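Local coordinates for Mll3558 protein (PDB 3RD6) that is of unknown function but belongs to the AHA1 family, named after an activator of the Hsp90 ATPase, and has a Bet v 1-like fold, at residues M91-P95 with Q96-A100. Residues are numbered along the deposited sequence; the frame is centred on the assembly and turned at random.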
ATOM      1  N   MET A  91       5.669   4.815  -7.209  1.00 29.71           N
ATOM      2  CA  MET A  91       6.481   4.955  -8.394  1.00 31.43           C
ATOM      3  C   MET A  91       6.648   6.423  -8.725  1.00 36.85           C
ATOM      4  O   MET A  91       5.755   7.245  -8.463  1.00 33.09           O
ATOM      5  CB  MET A  91       5.806   4.228  -9.557  1.00 33.55           C
ATOM      6  CG  MET A  91       6.729   3.838 -10.681  1.00 33.99           C
ATOM      7  SD  MET A  91       5.832   3.141 -12.030  1.00 32.18           S
ATOM      8  CE  MET A  91       5.567   1.514 -11.416  1.00 24.00           C
ATOM      9  N   ALA A  92       7.804   6.747  -9.291  1.00 37.29           N
ATOM     10  CA  ALA A  92       8.113   8.106  -9.689  1.00 37.96           C
ATOM     11  C   ALA A  92       9.066   8.084 -10.866  1.00 32.07           C
ATOM     12  O   ALA A  92       9.837   7.142 -11.045  1.00 36.35           O
ATOM     13  CB  ALA A  92       8.755   8.843  -8.540  1.00 29.45           C
ATOM     14  N   ILE A  93       8.984   9.117 -11.691  1.00 34.06           N
ATOM     15  CA  ILE A  93       9.880   9.272 -12.829  1.00 39.02           C
ATOM     16  C   ILE A  93      10.418  10.690 -12.650  1.00 43.57           C
ATOM     17  O   ILE A  93       9.657  11.660 -12.711  1.00 36.26           O
ATOM     18  CB  ILE A  93       9.140   9.087 -14.207  1.00 32.23           C
ATOM     19  CG1 ILE A  93      10.148   9.253 -15.347  1.00 32.26           C
ATOM     20  CG2 ILE A  93       7.977  10.063 -14.333  1.00 43.13           C
ATOM     21  CD1 ILE A  93       9.607   8.928 -16.700  1.00 24.76           C
ATOM     22  N   GLY A  94      11.720  10.793 -12.386  1.00 40.37           N
ATOM     23  CA  GLY A  94      12.321  12.085 -12.141  1.00 44.71           C
ATOM     24  C   GLY A  94      11.895  12.459 -10.731  1.00 50.32           C
ATOM     25  O   GLY A  94      11.924  11.602  -9.847  1.00 57.04           O
ATOM     26  N   PRO A  95      11.515  13.721 -10.472  1.00 51.65           N
ATOM     27  CA  PRO A  95      11.094  14.109  -9.127  1.00 50.76           C
ATOM     28  C   PRO A  95       9.569  14.096  -8.974  1.00 49.10           C
ATOM     29  O   PRO A  95       9.037  14.267  -7.873  1.00 52.21           O
ATOM     30  CB  PRO A  95      11.670  15.510  -9.002  1.00 43.25           C
ATOM     31  CG  PRO A  95      11.361  16.056 -10.348  1.00 55.51           C
ATOM     32  CD  PRO A  95      11.768  14.924 -11.286  1.00 49.15           C
ATOM     33  N   GLN A  96       8.872  13.906 -10.092  1.00 47.70           N
ATOM     34  CA  GLN A  96       7.411  13.874 -10.089  1.00 44.31           C
ATOM     35  C   GLN A  96       6.897  12.515  -9.659  1.00 42.62           C
ATOM     36  O   GLN A  96       7.107  11.527 -10.353  1.00 44.87           O
ATOM     37  CB  GLN A  96       6.846  14.179 -11.487  1.00 43.00           C
ATOM     38  CG  GLN A  96       7.440  15.417 -12.153  1.00 62.70           C
ATOM     39  CD  GLN A  96       7.009  16.727 -11.513  1.00 73.79           C
ATOM     40  OE1 GLN A  96       7.761  17.702 -11.500  1.00 69.80           O
ATOM     41  NE2 GLN A  96       5.790  16.761 -10.994  1.00 72.50           N
ATOM     42  N   PRO A  97       6.246  12.436  -8.486  1.00 47.54           N
ATOM     43  CA  PRO A  97       5.694  11.172  -7.976  1.00 42.21           C
ATOM     44  C   PRO A  97       4.376  10.881  -8.671  1.00 50.10           C
ATOM     45  O   PRO A  97       3.386  11.571  -8.450  1.00 59.25           O
ATOM     46  CB  PRO A  97       5.533  11.446  -6.486  1.00 37.09           C
ATOM     47  CG  PRO A  97       5.227  12.895  -6.451  1.00 45.84           C
ATOM     48  CD  PRO A  97       6.212  13.473  -7.439  1.00 49.89           C
ATOM     49  N   MET A  98       4.373   9.858  -9.515  1.00 44.23           N
ATOM     50  CA  MET A  98       3.189   9.513 -10.269  1.00 43.94           C
ATOM     51  C   MET A  98       2.118   8.659  -9.595  1.00 46.25           C
ATOM     52  O   MET A  98       0.962   8.694 -10.017  1.00 39.80           O
ATOM     53  CB  MET A  98       3.580   8.885 -11.617  1.00 39.44           C
ATOM     54  CG  MET A  98       4.725   7.904 -11.591  1.00 52.04           C
ATOM     55  SD  MET A  98       5.270   7.489 -13.272  1.00 34.52           S
ATOM     56  CE  MET A  98       4.006   6.436 -13.799  1.00 36.88           C
ATOM     57  N   SER A  99       2.462   7.914  -8.543  1.00 38.32           N
ATOM     58  CA  SER A  99       1.457   7.080  -7.882  1.00 28.40           C
ATOM     59  C   SER A  99       1.936   6.229  -6.724  1.00 24.75           C
ATOM     60  O   SER A  99       3.125   6.014  -6.553  1.00 26.16           O
ATOM     61  CB  SER A  99       0.857   6.138  -8.899  1.00 34.18           C
ATOM     62  OG  SER A  99       1.825   5.157  -9.248  1.00 32.27           O
ATOM     63  N   ALA A 100       0.968   5.725  -5.957  1.00 27.91           N
ATOM     64  CA  ALA A 100       1.192   4.827  -4.817  1.00 15.57           C
ATOM     65  C   ALA A 100       0.081   3.802  -4.900  1.00 21.54           C
ATOM     66  O   ALA A 100      -1.054   4.137  -5.190  1.00 32.19           O
ATOM     67  CB  ALA A 100       1.109   5.573  -3.502  1.00 24.62           C
TER
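M91 and M98 meet in a local contact round the tight end of a beta hairpin, where strand 84-93 turns back into strand 96-110 at the protein surface. A type II' beta turn from I93 to Q96 makes the reversal, with G94 and P95 at its two central positions. G94 takes a positive phi of 76°, and a CB there would probably come too near P95 CD. Beside the turn, I93 N gives a weak bond to Q96 O. Further along, M91 N donates to S99 O at 2.9 Å, nearly straight at 161°. M91 O faces two amides: M98 N at 3.1 Å and S99 N at 3.4 Å, both weak bonds. M98 and S99 both lie opposite M91, which makes a classic beta bulge. It brings the M98 side chain to the face that carries M91 and I93. M98 CG lies 3.4 Å from M91 O. With chi1 at 42° the M98 chain leads onto that face, and its SD comes 3.9 Å from I93 CG2. The bend at chi3 carries M98 CE toward M91 SD, at 4.2 Å, where the two thioether chains pass obliquely. With an alanine here, M91 SD and I93 CG2 would probably lose their apolar neighbour from the partner strand. R134 of helix 131-148 touches both methionines. On the opposite face, A92 CB sits 3.9 Å from P97 CA, and P97 packs on D78 of the second subunit. The arrangement is a bulged antiparallel hairpin, here within the curved sheet of a Bet v 1-like AHA1 domain.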